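Local coordinates for protein phenol hydroxylase component phL (Pseudomonas stutzeri, PDB 3U52) that probably forms the beta-type, helical subunit of a multicomponent phenol hydroxylase, the oxygenase that hydroxylates phenol at a diiron centre held in a partner subunit, at residues Leu120-Pro125 / Asp192-Pro197; Tyr227-Asp232 / Asp308-Ala313; Asp232-Trp237 / Glu302-Ile307. One frame throughout, in Å; residues are numbered along the deposited sequence.

Interaction 1 of 3, residues Leu120-Pro125 / Asp192-Pro197; sequences LRLLVP and DEMWQP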
loop_
_atom_site.group_PDB
_atom_site.type_symbol
_atom_site.label_atom_id
_atom_site.label_comp_id
_atom_site.label_asym_id
_atom_site.label_seq_id
_atom_site.Cartn_x
_atom_site.Cartn_y
_atom_site.Cartn_z
ATOM N N LEU D 120 21.572 -9.405 37.392
ATOM C CA LEU D 120 22.336 -10.409 36.665
ATOM C C LEU D 120 22.056 -11.814 37.190
ATOM O O LEU D 120 22.212 -12.811 36.466
ATOM C CB LEU D 120 23.819 -10.103 36.763
ATOM C CG LEU D 120 24.246 -8.817 36.071
ATOM C CD1 LEU D 120 25.782 -8.691 36.045
ATOM C CD2 LEU D 120 23.624 -8.772 34.650
ATOM N N ARG D 121 21.653 -11.884 38.459
ATOM C CA ARG D 121 21.463 -13.161 39.151
ATOM C C ARG D 121 20.005 -13.615 39.159
ATOM O O ARG D 121 19.737 -14.822 39.073
ATOM C CB ARG D 121 22.030 -13.110 40.596
ATOM C CG ARG D 121 21.796 -14.387 41.399
ATOM C CD ARG D 121 22.555 -14.382 42.738
ATOM N NE ARG D 121 22.509 -15.703 43.371
ATOM C CZ ARG D 121 21.734 -16.040 44.402
ATOM N NH1 ARG D 121 20.929 -15.148 44.990
ATOM N NH2 ARG D 121 21.799 -17.281 44.871
ATOM N N LEU D 122 19.069 -12.673 39.262
ATOM C CA LEU D 122 17.665 -13.055 39.414
ATOM C C LEU D 122 16.859 -12.958 38.112
ATOM O O LEU D 122 15.938 -13.737 37.908
ATOM C CB LEU D 122 17.007 -12.201 40.497
ATOM C CG LEU D 122 17.688 -12.342 41.865
ATOM C CD1 LEU D 122 17.042 -11.388 42.863
ATOM C CD2 LEU D 122 17.603 -13.798 42.341
ATOM N N LEU D 123 17.239 -12.017 37.252
ATOM C CA LEU D 123 16.466 -11.664 36.034
ATOM C C LEU D 123 17.140 -12.124 34.747
ATOM O O LEU D 123 16.556 -12.865 33.960
ATOM C CB LEU D 123 16.199 -10.141 35.975
ATOM C CG LEU D 123 15.310 -9.688 34.790
ATOM C CD1 LEU D 123 13.940 -10.351 34.910
ATOM C CD2 LEU D 123 15.182 -8.193 34.766
ATOM N N VAL D 124 18.373 -11.708 34.522
ATOM C CA VAL D 124 18.999 -11.974 33.235
ATOM C C VAL D 124 19.094 -13.471 32.849
ATOM O O VAL D 124 18.913 -13.782 31.665
ATOM C CB VAL D 124 20.332 -11.156 33.040
ATOM C CG1 VAL D 124 21.037 -11.544 31.770
ATOM C CG2 VAL D 124 20.011 -9.629 33.053
ATOM N N PRO D 125 19.372 -14.405 33.818
ATOM C CA PRO D 125 19.498 -15.802 33.351
ATOM C C PRO D 125 18.212 -16.438 32.786
ATOM O O PRO D 125 18.280 -17.462 32.107
ATOM C CB PRO D 125 20.055 -16.561 34.576
ATOM C CG PRO D 125 20.685 -15.463 35.465
ATOM C CD PRO D 125 19.725 -14.271 35.236
ATOM N N ASP D 192 25.487 -21.477 39.868
ATOM C CA ASP D 192 24.779 -21.109 41.096
ATOM C C ASP D 192 23.717 -22.155 41.400
ATOM O O ASP D 192 22.873 -22.466 40.563
ATOM C CB ASP D 192 24.133 -19.716 41.001
ATOM C CG ASP D 192 23.576 -19.223 42.346
ATOM O OD1 ASP D 192 22.989 -20.014 43.123
ATOM O OD2 ASP D 192 23.728 -18.022 42.639
ATOM N N GLU D 193 23.728 -22.673 42.626
ATOM C CA GLU D 193 22.770 -23.705 43.020
ATOM C C GLU D 193 21.308 -23.258 42.860
ATOM O O GLU D 193 20.450 -24.076 42.608
ATOM C CB GLU D 193 23.067 -24.202 44.457
ATOM C CG GLU D 193 22.996 -23.066 45.513
ATOM C CD GLU D 193 23.272 -23.556 46.947
ATOM O OE1 GLU D 193 22.290 -23.664 47.736
ATOM O OE2 GLU D 193 24.461 -23.841 47.261
ATOM N N MET D 194 21.052 -21.963 43.002
ATOM C CA MET D 194 19.729 -21.358 42.856
ATOM C C MET D 194 19.117 -21.687 41.489
ATOM O O MET D 194 17.898 -21.909 41.407
ATOM C CB MET D 194 19.870 -19.840 42.952
ATOM C CG MET D 194 18.605 -19.061 43.371
ATOM S SD MET D 194 18.688 -17.361 42.700
ATOM C CE MET D 194 17.909 -17.714 41.142
ATOM N N TRP D 195 19.943 -21.708 40.421
ATOM C CA TRP D 195 19.439 -21.960 39.054
ATOM C C TRP D 195 19.382 -23.419 38.664
ATOM O O TRP D 195 18.837 -23.749 37.587
ATOM C CB TRP D 195 20.232 -21.169 37.984
ATOM C CG TRP D 195 19.892 -19.761 38.084
ATOM C CD1 TRP D 195 20.596 -18.793 38.731
ATOM C CD2 TRP D 195 18.688 -19.141 37.601
ATOM N NE1 TRP D 195 19.911 -17.576 38.651
ATOM C CE2 TRP D 195 18.734 -17.776 37.979
ATOM C CE3 TRP D 195 17.580 -19.609 36.877
ATOM C CZ2 TRP D 195 17.701 -16.872 37.671
ATOM C CZ3 TRP D 195 16.559 -18.717 36.560
ATOM C CH2 TRP D 195 16.636 -17.355 36.947
ATOM N N GLN D 196 19.982 -24.306 39.473
ATOM C CA GLN D 196 20.131 -25.690 38.988
ATOM C C GLN D 196 18.818 -26.447 38.801
ATOM O O GLN D 196 18.675 -27.165 37.823
ATOM C CB GLN D 196 21.212 -26.498 39.739
ATOM C CG GLN D 196 22.592 -25.862 39.610
ATOM C CD GLN D 196 22.862 -25.254 38.209
ATOM O OE1 GLN D 196 22.939 -25.964 37.206
ATOM N NE2 GLN D 196 23.033 -23.932 38.162
ATOM N N PRO D 197 17.845 -26.289 39.712
ATOM C CA PRO D 197 16.565 -26.952 39.454
ATOM C C PRO D 197 15.914 -26.455 38.140
ATOM O O PRO D 197 15.305 -27.245 37.400
ATOM C CB PRO D 197 15.720 -26.544 40.647
ATOM C CG PRO D 197 16.762 -26.359 41.777
ATOM C CD PRO D 197 17.874 -25.653 41.036
#

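Interaction 2 of 3, residues Tyr227-Asp232 / Asp308-Ala313; sequences YPLVYD and DGLNEA. With XE (xenon), chain B.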
loop_
_atom_site.group_PDB
_atom_site.type_symbol
_atom_site.label_atom_id
_atom_site.label_comp_id
_atom_site.label_asym_id
_atom_site.label_seq_id
_atom_site.Cartn_x
_atom_site.Cartn_y
_atom_site.Cartn_z
ATOM N N TYR D 227 5.856 -16.453 34.482
ATOM C CA TYR D 227 5.567 -15.087 34.081
ATOM C C TYR D 227 4.904 -14.278 35.200
ATOM O O TYR D 227 5.366 -13.200 35.487
ATOM C CB TYR D 227 4.793 -15.061 32.743
ATOM C CG TYR D 227 5.766 -15.033 31.606
ATOM C CD1 TYR D 227 6.415 -16.182 31.209
ATOM C CD2 TYR D 227 6.107 -13.814 30.986
ATOM C CE1 TYR D 227 7.345 -16.162 30.190
ATOM C CE2 TYR D 227 7.043 -13.766 29.958
ATOM C CZ TYR D 227 7.654 -14.941 29.579
ATOM O OH TYR D 227 8.559 -14.907 28.569
ATOM N N PRO D 228 3.820 -14.803 35.834
ATOM C CA PRO D 228 3.310 -14.046 37.005
ATOM C C PRO D 228 4.344 -13.852 38.116
ATOM O O PRO D 228 4.476 -12.743 38.618
ATOM C CB PRO D 228 2.111 -14.883 37.488
ATOM C CG PRO D 228 1.643 -15.650 36.170
ATOM C CD PRO D 228 2.988 -16.004 35.550
ATOM N N LEU D 229 5.098 -14.899 38.464
ATOM C CA LEU D 229 6.084 -14.771 39.540
ATOM C C LEU D 229 7.091 -13.686 39.231
ATOM O O LEU D 229 7.370 -12.827 40.061
ATOM C CB LEU D 229 6.826 -16.095 39.801
ATOM C CG LEU D 229 7.933 -16.072 40.875
ATOM C CD1 LEU D 229 7.371 -15.758 42.258
ATOM C CD2 LEU D 229 8.651 -17.419 40.880
ATOM N N VAL D 230 7.638 -13.734 38.025
ATOM C CA VAL D 230 8.725 -12.827 37.643
ATOM C C VAL D 230 8.260 -11.391 37.266
ATOM O O VAL D 230 8.778 -10.391 37.800
ATOM C CB VAL D 230 9.609 -13.436 36.538
ATOM C CG1 VAL D 230 10.726 -12.441 36.148
ATOM C CG2 VAL D 230 10.236 -14.740 37.015
ATOM N N TYR D 231 7.296 -11.288 36.351
ATOM C CA TYR D 231 6.964 -9.968 35.795
ATOM C C TYR D 231 5.824 -9.277 36.504
ATOM O O TYR D 231 5.529 -8.117 36.182
ATOM C CB TYR D 231 6.728 -10.043 34.273
ATOM C CG TYR D 231 7.937 -10.604 33.551
ATOM C CD1 TYR D 231 7.968 -11.915 33.131
ATOM C CD2 TYR D 231 9.066 -9.836 33.374
ATOM C CE1 TYR D 231 9.116 -12.447 32.487
ATOM C CE2 TYR D 231 10.188 -10.344 32.738
ATOM C CZ TYR D 231 10.204 -11.641 32.300
ATOM O OH TYR D 231 11.353 -12.105 31.689
ATOM N N ASP D 232 5.192 -9.967 37.446
ATOM C CA ASP D 232 4.261 -9.346 38.360
ATOM C C ASP D 232 4.815 -9.263 39.766
ATOM O O ASP D 232 5.023 -8.168 40.286
ATOM C CB ASP D 232 2.953 -10.100 38.406
ATOM C CG ASP D 232 2.009 -9.710 37.283
ATOM O OD1 ASP D 232 2.310 -8.751 36.516
ATOM O OD2 ASP D 232 0.953 -10.391 37.147
ATOM N N ASP D 308 5.643 -17.179 49.308
ATOM C CA ASP D 308 4.221 -16.839 49.196
ATOM C C ASP D 308 3.852 -16.262 47.836
ATOM O O ASP D 308 2.728 -16.438 47.383
ATOM C CB ASP D 308 3.837 -15.853 50.291
ATOM C CG ASP D 308 4.199 -16.372 51.686
ATOM O OD1 ASP D 308 3.499 -17.304 52.183
ATOM O OD2 ASP D 308 5.203 -15.863 52.263
ATOM N N GLY D 309 4.806 -15.568 47.209
ATOM C CA GLY D 309 4.668 -15.077 45.853
ATOM C C GLY D 309 4.506 -16.234 44.881
ATOM O O GLY D 309 3.619 -16.201 44.030
ATOM N N LEU D 310 5.351 -17.268 45.024
ATOM C CA LEU D 310 5.209 -18.511 44.230
ATOM C C LEU D 310 3.916 -19.296 44.536
ATOM O O LEU D 310 3.285 -19.861 43.630
ATOM C CB LEU D 310 6.451 -19.426 44.329
ATOM C CG LEU D 310 6.396 -20.684 43.440
ATOM C CD1 LEU D 310 6.083 -20.399 41.934
ATOM C CD2 LEU D 310 7.668 -21.508 43.561
ATOM N N ASN D 311 3.506 -19.320 45.804
ATOM C CA ASN D 311 2.288 -20.058 46.165
ATOM C C ASN D 311 1.069 -19.431 45.551
ATOM O O ASN D 311 0.169 -20.134 45.114
ATOM C CB ASN D 311 2.168 -20.219 47.679
ATOM C CG ASN D 311 3.247 -21.149 48.240
ATOM O OD1 ASN D 311 3.761 -22.039 47.530
ATOM N ND2 ASN D 311 3.626 -20.931 49.495
ATOM N N GLU D 312 1.058 -18.107 45.479
ATOM C CA GLU D 312 -0.031 -17.391 44.791
ATOM C C GLU D 312 -0.047 -17.616 43.273
ATOM O O GLU D 312 -1.105 -17.627 42.663
ATOM C CB GLU D 312 0.063 -15.899 45.048
ATOM C CG GLU D 312 -0.098 -15.508 46.496
ATOM C CD GLU D 312 0.058 -14.020 46.674
ATOM O OE1 GLU D 312 0.862 -13.446 45.914
ATOM O OE2 GLU D 312 -0.635 -13.423 47.545
ATOM N N ALA D 313 1.132 -17.766 42.670
ATOM C CA ALA D 313 1.212 -17.988 41.228
ATOM C C ALA D 313 0.710 -19.390 40.936
ATOM O O ALA D 313 0.003 -19.609 39.935
ATOM C CB ALA D 313 2.635 -17.766 40.696
HETATM XE XE XE B . 2.703 -11.304 33.953
#

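Interaction 3 of 3, residues Asp232-Trp237 / Glu302-Ile307; sequences DKMDQW and EASVGI. With XE (xenon), chain B.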
loop_
_atom_site.group_PDB
_atom_site.type_symbol
_atom_site.label_atom_id
_atom_site.label_comp_id
_atom_site.label_asym_id
_atom_site.label_seq_id
_atom_site.Cartn_x
_atom_site.Cartn_y
_atom_site.Cartn_z
ATOM N N ASP D 232 5.192 -9.967 37.446
ATOM C CA ASP D 232 4.261 -9.346 38.360
ATOM C C ASP D 232 4.815 -9.263 39.766
ATOM O O ASP D 232 5.023 -8.168 40.286
ATOM C CB ASP D 232 2.953 -10.100 38.406
ATOM C CG ASP D 232 2.009 -9.710 37.283
ATOM O OD1 ASP D 232 2.310 -8.751 36.516
ATOM O OD2 ASP D 232 0.953 -10.391 37.147
ATOM N N LYS D 233 5.039 -10.424 40.388
ATOM C CA LYS D 233 5.435 -10.444 41.805
ATOM C C LYS D 233 6.862 -9.965 42.063
ATOM O O LYS D 233 7.057 -9.039 42.851
ATOM C CB LYS D 233 5.086 -11.793 42.459
ATOM C CG LYS D 233 3.580 -11.920 42.490
ATOM C CD LYS D 233 3.118 -13.296 42.830
ATOM C CE LYS D 233 1.784 -13.663 42.166
ATOM N NZ LYS D 233 0.639 -12.824 42.622
ATOM N N MET D 234 7.851 -10.536 41.373
ATOM C CA MET D 234 9.200 -10.001 41.460
ATOM C C MET D 234 9.241 -8.534 41.027
ATOM O O MET D 234 9.949 -7.725 41.648
ATOM C CB MET D 234 10.144 -10.831 40.622
ATOM C CG MET D 234 11.523 -10.950 41.176
ATOM S SD MET D 234 12.438 -12.371 40.450
ATOM C CE MET D 234 11.256 -13.691 40.767
ATOM N N ASP D 235 8.473 -8.174 39.989
ATOM C CA ASP D 235 8.462 -6.801 39.479
ATOM C C ASP D 235 8.084 -5.776 40.580
ATOM O O ASP D 235 8.747 -4.745 40.752
ATOM C CB ASP D 235 7.547 -6.694 38.254
ATOM C CG ASP D 235 7.506 -5.278 37.654
ATOM O OD1 ASP D 235 8.503 -4.859 37.046
ATOM O OD2 ASP D 235 6.458 -4.606 37.775
ATOM N N GLN D 236 7.054 -6.074 41.347
ATOM C CA GLN D 236 6.735 -5.248 42.525
ATOM C C GLN D 236 7.905 -5.159 43.517
ATOM O O GLN D 236 8.222 -4.085 44.025
ATOM C CB GLN D 236 5.527 -5.816 43.272
ATOM C CG GLN D 236 4.250 -5.827 42.451
ATOM C CD GLN D 236 3.041 -6.263 43.270
ATOM O OE1 GLN D 236 2.901 -5.876 44.442
ATOM N NE2 GLN D 236 2.151 -7.067 42.653
ATOM N N TRP D 237 8.512 -6.300 43.816
ATOM C CA TRP D 237 9.586 -6.383 44.796
ATOM C C TRP D 237 10.843 -5.621 44.368
ATOM O O TRP D 237 11.566 -5.083 45.231
ATOM C CB TRP D 237 9.874 -7.857 45.077
ATOM C CG TRP D 237 11.097 -8.146 45.878
ATOM C CD1 TRP D 237 11.198 -8.183 47.244
ATOM C CD2 TRP D 237 12.379 -8.481 45.366
ATOM N NE1 TRP D 237 12.485 -8.515 47.613
ATOM C CE2 TRP D 237 13.233 -8.709 46.482
ATOM C CE3 TRP D 237 12.902 -8.607 44.076
ATOM C CZ2 TRP D 237 14.581 -9.046 46.344
ATOM C CZ3 TRP D 237 14.246 -8.952 43.939
ATOM C CH2 TRP D 237 15.069 -9.165 45.068
ATOM N N GLU D 302 12.399 -17.771 46.634
ATOM C CA GLU D 302 13.012 -17.682 47.965
ATOM C C GLU D 302 14.092 -16.598 48.035
ATOM O O GLU D 302 14.318 -15.999 49.085
ATOM C CB GLU D 302 13.596 -19.040 48.388
ATOM C CG GLU D 302 12.528 -20.043 48.847
ATOM C CD GLU D 302 13.048 -21.474 49.120
ATOM O OE1 GLU D 302 12.278 -22.232 49.765
ATOM O OE2 GLU D 302 14.179 -21.865 48.697
ATOM N N ALA D 303 14.765 -16.373 46.908
ATOM C CA ALA D 303 15.890 -15.447 46.837
ATOM C C ALA D 303 15.441 -14.012 46.569
ATOM O O ALA D 303 16.269 -13.121 46.431
ATOM C CB ALA D 303 16.872 -15.910 45.780
ATOM N N SER D 304 14.129 -13.798 46.486
ATOM C CA SER D 304 13.597 -12.517 46.019
ATOM C C SER D 304 12.336 -12.188 46.782
ATOM O O SER D 304 12.398 -11.623 47.877
ATOM C CB SER D 304 13.334 -12.524 44.485
ATOM O OG SER D 304 12.392 -13.525 44.114
ATOM N N VAL D 305 11.197 -12.559 46.219
ATOM C CA VAL D 305 9.915 -12.035 46.689
ATOM C C VAL D 305 9.317 -12.888 47.842
ATOM O O VAL D 305 8.436 -12.433 48.555
ATOM C CB VAL D 305 8.918 -11.788 45.475
ATOM C CG1 VAL D 305 8.502 -13.107 44.817
ATOM C CG2 VAL D 305 7.703 -11.011 45.914
ATOM N N GLY D 306 9.825 -14.111 48.026
ATOM C CA GLY D 306 9.412 -15.003 49.119
ATOM C C GLY D 306 8.492 -16.075 48.593
ATOM O O GLY D 306 7.799 -15.861 47.590
ATOM N N ILE D 307 8.477 -17.231 49.257
ATOM C CA ILE D 307 7.713 -18.391 48.776
ATOM C C ILE D 307 6.199 -18.135 48.579
ATOM O O ILE D 307 5.551 -18.807 47.781
ATOM C CB ILE D 307 7.950 -19.649 49.675
ATOM C CG1 ILE D 307 7.400 -20.927 49.021
ATOM C CG2 ILE D 307 7.363 -19.442 51.077
ATOM C CD1 ILE D 307 8.304 -21.514 47.919
HETATM XE XE XE B . 2.703 -11.304 33.953
#

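Interaction 1 of 3, residues Leu120-Pro125 / Asp192-Pro197
D192 OD2 is gripped by two nitrogens of one guanidinium: R121 NE donates to it at 2.7 Å and R121 NH2 also donates to it, at 3.0 Å. This is a side-on salt bridge with both bonds on one oxygen, linking the last turn of helix 113-122 to the corner between helices 180-191 and 196-205. The oxygen lies at the guanidinium edge, in its plane, and takes both donors on its syn side, with the two flat groups turned 31° apart. R121 gets there by stretching out, CG anti to the backbone N (chi1 177°) and the chain extended as far as NE.

D192 has just left its helix, and its other oxygen closes an Asx turn: OD1 accepts from the backbone N of M194 at 2.8 Å. Its carbonyl O is held twice over, by W195 N and Q196 NE2 from opposite faces of the carbonyl plane. The Asx-turn bond helps hold the carboxylate in the orientation that R121 meets. M194 SD lies 3.7 Å above the centre of the guanidinium plane and also touches L122 CD2, while the bend at chi3 carries CE toward the indole.

W195 fills the other half of the contact. Its NE1 donates to R121 O at 2.8 Å; that oxygen lies in the indole plane and takes the donor nearly end-on, though the N-H is bent to 140°. Helix 276-302 adds L300 to the packing around L122, M194 and W195. P125 lies over one indole face, a CH-pi contact with CB 4.0 Å from the six-membered ring centroid, and M194 CE lies toward the rim of the opposite face. L122 O, buried with no hydrogen-bonding partner in the model, meets the indole edge 3.6 Å from W195 CZ2.

Interaction 2 of 3, residues Tyr227-Asp232 / Asp308-Ala313
A helix-helix crossing packs P228 and L229 of helix 211-240 against G309, L310 and A313 of helix 307-322, on a different side of the former helix from a xenon site. Over these short segments the axes run 9.1 Å apart with 131° between their directions, so the helices lean antiparallel. No hydrogen bond passes between them; the contact is apolar and buried.

L229 does most of the reaching. With CG anti to the backbone N, chi1 178° carries the branch toward helix 307-322, where the two methyls meet different atoms. CD1 lies against the peptide that joins G309 to L310, 3.7 Å from L310 N. The other branch, L229 CD2, meets L310 CD1 at 4.1 Å as the two leucines cross at a slant. One turn further along the partner helix, A313 CB faces the proline ring, 4.3 Å from P228 CB. L310 also packs on Y294, L297 and A301 of helix 276-302.

P228 has no N-H to give to the preceding turn, and the helix kinks there and runs on through a wider pi-type turn. The xenon sits by this distorted stretch, 3.6 Å from Y227 O and equally far from D232 OD1. Y257 completes the pocket, its ring nearly parallel to that of Y227, whose hydroxyl bonds to E130. Close apolar packing on one side of a kinked helix and a small xenon-binding pocket on another suit the all-helical, ferritin-like fold of hydroxylase subunits in this family.

Interaction 3 of 3, residues Asp232-Trp237 / Glu302-Ile307
A303 starts the contact weakly, its carbonyl O 4.4 Å from W237 CH2, as the chain leaves helix 276-302. S304 then lays its backbone and CB across the indole face. Its CB stands 3.8 Å from the centroid of the six-membered ring of W237, a CH-pi contact almost on the ring normal. Its carbonyl O hangs above the same ring system, 3.1 Å from W237 NE1, yet from over the face the angle is too poor for a hydrogen bond. The hydroxyl turns the other way: with chi1 at 60°, OG bonds to L300 O and brushes M234 CE at 3.5 Å.

This is the loop joining helices 276-302 and 307-322 in the all-helical fold, and it closes over one side of helix 211-240. V305 follows with its CA over the five-membered ring of W237, 4.2 Å from the centroid. Its CG2 drops beside the helix, between W237 CB at 3.9 Å and K233 O at 3.7 Å. Of the K233 side chain, CB meets V305 CG1, while NZ turns away to a salt bridge with E316.

How the interactions relate
Interactions 2 and 3 use successive turns of helix 211-240, sharing D232, with centres about 7 Å apart. Backbone contacts from L229 O to M234 N (2.7 Å) and P228 O to K233 N (3.0 Å), probably hydrogen bonds, run from one to the other, and L229 CD1 also meets V305 CG1 at 3.9 Å. Interaction 1 closes earlier in the chain, its centre about 14 Å from that of interaction 3. They join where L122 CD1 touches W237 CH2 at 3.7 Å and M194 SD touches A303 CB. A lighter touch, L123 CD1 on V230 CG1, reaches interaction 2. The xenon borders the shared D232; interaction 1 is remote from this pocket.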